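PDB 3NJ2: DUF269-containing protein, which is of unknown function but belongs to the DUF269 family and is associated with nitrogen fixation in a cyanobacterium. Local coordinates for residues B[25-30]-B[146-151]. Residues are numbered along the deposited sequence; the frame is centred on the assembly and turned at random.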
ATOM      1  N   GLU B  25      27.033   5.855 -26.781  1.00 42.64           N
ATOM      2  CA  GLU B  25      26.481   7.181 -27.089  1.00 41.75           C
ATOM      3  C   GLU B  25      24.957   7.181 -27.001  1.00 40.19           C
ATOM      4  O   GLU B  25      24.362   8.103 -26.411  1.00 37.66           O
ATOM      5  CB  GLU B  25      26.909   7.672 -28.484  1.00 42.80           C
ATOM      6  CG  GLU B  25      28.203   8.504 -28.488  1.00 45.46           C
ATOM      7  CD  GLU B  25      28.808   8.674 -29.882  1.00 49.02           C
ATOM      8  OE1 GLU B  25      28.217   8.199 -30.890  1.00 49.54           O
ATOM      9  OE2 GLU B  25      29.895   9.286 -29.964  1.00 50.68           O
ATOM     10  N   THR B  26      24.338   6.140 -27.584  1.00 37.90           N
ATOM     11  CA  THR B  26      22.886   6.031 -27.573  1.00 36.95           C
ATOM     12  C   THR B  26      22.289   5.837 -26.162  1.00 34.81           C
ATOM     13  O   THR B  26      21.222   6.365 -25.889  1.00 34.37           O
ATOM     14  CB  THR B  26      22.262   4.997 -28.600  1.00 37.98           C
ATOM     15  OG1 THR B  26      22.321   3.656 -28.077  1.00 39.22           O
ATOM     16  CG2 THR B  26      22.917   5.066 -29.972  1.00 39.06           C
ATOM     17  N   ASN B  27      22.966   5.107 -25.270  1.00 33.46           N
ATOM     18  CA  ASN B  27      22.419   4.945 -23.912  1.00 30.83           C
ATOM     19  C   ASN B  27      22.423   6.303 -23.196  1.00 29.59           C
ATOM     20  O   ASN B  27      21.465   6.660 -22.502  1.00 25.21           O
ATOM     21  CB  ASN B  27      23.244   3.938 -23.088  1.00 31.78           C
ATOM     22  CG  ASN B  27      23.114   2.503 -23.583  1.00 33.89           C
ATOM     23  OD1 ASN B  27      22.123   2.105 -24.221  1.00 31.94           O
ATOM     24  ND2 ASN B  27      24.138   1.703 -23.276  1.00 35.28           N
ATOM     25  N   THR B  28      23.512   7.063 -23.366  1.00 27.15           N
ATOM     26  CA  THR B  28      23.596   8.376 -22.698  1.00 26.71           C
ATOM     27  C   THR B  28      22.499   9.291 -23.234  1.00 24.32           C
ATOM     28  O   THR B  28      21.869  10.029 -22.466  1.00 23.47           O
ATOM     29  CB  THR B  28      25.025   9.002 -22.852  1.00 27.70           C
ATOM     30  OG1 THR B  28      25.999   8.082 -22.348  1.00 28.58           O
ATOM     31  CG2 THR B  28      25.156  10.353 -22.120  1.00 25.90           C
ATOM     32  N   LEU B  29      22.274   9.267 -24.544  1.00 22.85           N
ATOM     33  CA  LEU B  29      21.226  10.102 -25.107  1.00 22.95           C
ATOM     34  C   LEU B  29      19.870   9.690 -24.573  1.00 20.47           C
ATOM     35  O   LEU B  29      19.115  10.550 -24.190  1.00 18.95           O
ATOM     36  CB  LEU B  29      21.225  10.097 -26.631  1.00 24.80           C
ATOM     37  CG  LEU B  29      22.060  11.251 -27.250  1.00 30.39           C
ATOM     38  CD1 LEU B  29      22.752  10.734 -28.467  1.00 33.79           C
ATOM     39  CD2 LEU B  29      21.267  12.545 -27.554  1.00 33.32           C
ATOM     40  N   LEU B  30      19.605   8.383 -24.472  1.00 17.03           N
ATOM     41  CA  LEU B  30      18.290   7.918 -23.966  1.00 18.24           C
ATOM     42  C   LEU B  30      18.100   8.391 -22.545  1.00 17.70           C
ATOM     43  O   LEU B  30      17.028   8.872 -22.165  1.00 15.52           O
ATOM     44  CB  LEU B  30      18.211   6.351 -24.135  1.00 17.49           C
ATOM     45  CG  LEU B  30      16.880   5.793 -23.667  1.00 21.45           C
ATOM     46  CD1 LEU B  30      15.684   6.350 -24.465  1.00 23.58           C
ATOM     47  CD2 LEU B  30      16.997   4.283 -23.816  1.00 19.98           C
ATOM     48  N   THR B 146      17.371  -4.017 -20.241  1.00 17.65           N
ATOM     49  CA  THR B 146      18.061  -2.946 -20.944  1.00 18.56           C
ATOM     50  C   THR B 146      17.416  -1.632 -20.580  1.00 17.02           C
ATOM     51  O   THR B 146      16.319  -1.584 -19.993  1.00 17.69           O
ATOM     52  CB  THR B 146      17.854  -2.987 -22.440  1.00 19.47           C
ATOM     53  OG1 THR B 146      16.458  -2.855 -22.699  1.00 20.22           O
ATOM     54  CG2 THR B 146      18.352  -4.307 -23.113  1.00 22.03           C
ATOM     55  N   LEU B 147      18.158  -0.554 -20.812  1.00 17.98           N
ATOM     56  CA  LEU B 147      17.616   0.789 -20.582  1.00 15.66           C
ATOM     57  C   LEU B 147      16.335   1.013 -21.353  1.00 16.73           C
ATOM     58  O   LEU B 147      15.405   1.651 -20.859  1.00 16.07           O
ATOM     59  CB  LEU B 147      18.630   1.888 -21.015  1.00 15.23           C
ATOM     60  CG  LEU B 147      19.665   2.079 -19.910  1.00 17.56           C
ATOM     61  CD1 LEU B 147      20.863   2.765 -20.682  1.00 19.17           C
ATOM     62  CD2 LEU B 147      19.093   2.864 -18.706  1.00 20.21           C
ATOM     63  N   GLU B 148      16.297   0.526 -22.600  1.00 16.96           N
ATOM     64  CA  GLU B 148      15.087   0.611 -23.447  1.00 18.04           C
ATOM     65  C   GLU B 148      13.891  -0.025 -22.802  1.00 18.00           C
ATOM     66  O   GLU B 148      12.799   0.553 -22.843  1.00 18.23           O
ATOM     67  CB  GLU B 148      15.306  -0.046 -24.815  1.00 18.16           C
ATOM     68  CG  GLU B 148      16.170   0.780 -25.717  1.00 24.54           C
ATOM     69  CD  GLU B 148      17.696   0.656 -25.468  1.00 32.34           C
ATOM     70  OE1 GLU B 148      18.210  -0.192 -24.656  1.00 29.17           O
ATOM     71  OE2 GLU B 148      18.395   1.484 -26.112  1.00 38.84           O
ATOM     72  N   LYS B 149      14.070  -1.217 -22.225  1.00 17.49           N
ATOM     73  CA  LYS B 149      12.911  -1.896 -21.588  1.00 18.01           C
ATOM     74  C   LYS B 149      12.469  -1.157 -20.338  1.00 17.68           C
ATOM     75  O   LYS B 149      11.281  -1.050 -20.057  1.00 17.67           O
ATOM     76  CB  LYS B 149      13.201  -3.348 -21.262  1.00 19.91           C
ATOM     77  CG  LYS B 149      13.395  -4.212 -22.537  1.00 23.51           C
ATOM     78  CD  LYS B 149      13.331  -5.660 -22.130  1.00 33.14           C
ATOM     79  CE  LYS B 149      13.465  -6.579 -23.334  1.00 38.74           C
ATOM     80  NZ  LYS B 149      12.470  -6.092 -24.345  1.00 42.79           N
ATOM     81  N   LEU B 150      13.440  -0.646 -19.582  1.00 15.37           N
ATOM     82  CA  LEU B 150      13.080   0.226 -18.405  1.00 12.28           C
ATOM     83  C   LEU B 150      12.272   1.459 -18.874  1.00 14.07           C
ATOM     84  O   LEU B 150      11.219   1.788 -18.272  1.00 13.17           O
ATOM     85  CB  LEU B 150      14.424   0.681 -17.781  1.00 11.99           C
ATOM     86  CG  LEU B 150      14.274   1.786 -16.681  1.00 10.58           C
ATOM     87  CD1 LEU B 150      13.435   1.326 -15.495  1.00 12.21           C
ATOM     88  CD2 LEU B 150      15.636   2.182 -16.171  1.00 13.23           C
ATOM     89  N   ASN B 151      12.772   2.124 -19.899  1.00 14.10           N
ATOM     90  CA  ASN B 151      12.176   3.350 -20.300  1.00 14.57           C
ATOM     91  C   ASN B 151      10.760   3.070 -20.860  1.00 14.30           C
ATOM     92  O   ASN B 151       9.806   3.760 -20.526  1.00 13.18           O
ATOM     93  CB  ASN B 151      13.005   4.014 -21.387  1.00 15.52           C
ATOM     94  CG  ASN B 151      12.353   5.245 -21.843  1.00 15.31           C
ATOM     95  OD1 ASN B 151      12.067   6.102 -21.016  1.00 17.95           O
ATOM     96  ND2 ASN B 151      12.125   5.389 -23.155  1.00 17.98           N
TER
HETATM   97  O   HOH W   1      20.688  -0.096 -23.948  1.00 40.76           O
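The N27 amide carries L147 CD1 on one face: CD1 is 3.7 Å from N27 CG, about 22° off the plane normal. The E148 carboxylate takes L30 CD2 over a face, 4.0 Å from E148 CD, and a third flat group, the N151 amide, has L30 CD1 above its nitrogen end. These contacts join the N-terminal helix 24-33 to the N-terminal end of helix 147-167 in a nearly parallel helix pair (axes 18° apart). The axes stay 11.1 Å apart, so side chains rather than backbones bridge the interval. L30 extends across it because its chi1 of -179° swings CG away from the backbone N; its CD2 lies 4.0 Å from L147 CB while CD1 reaches N151 ND2 at 3.9 Å. The other end of that amide is held outside the pair, where OD1 is hydrogen-bonded to S34, and L37 of helix 35-46 also touches L30 and N151. The E148 chain bends at chi2, which brings its carboxylate back toward helix 24-33. One water then links the helices, donating to both N27 OD1 and E148 OE1; it sits tilted out of the N27 amide plane, on the same side as L147 CD1. Helix 147-167 starts beside this bridge with T146 as N-cap, whose OG1 accepts from K149 N at 2.9 Å.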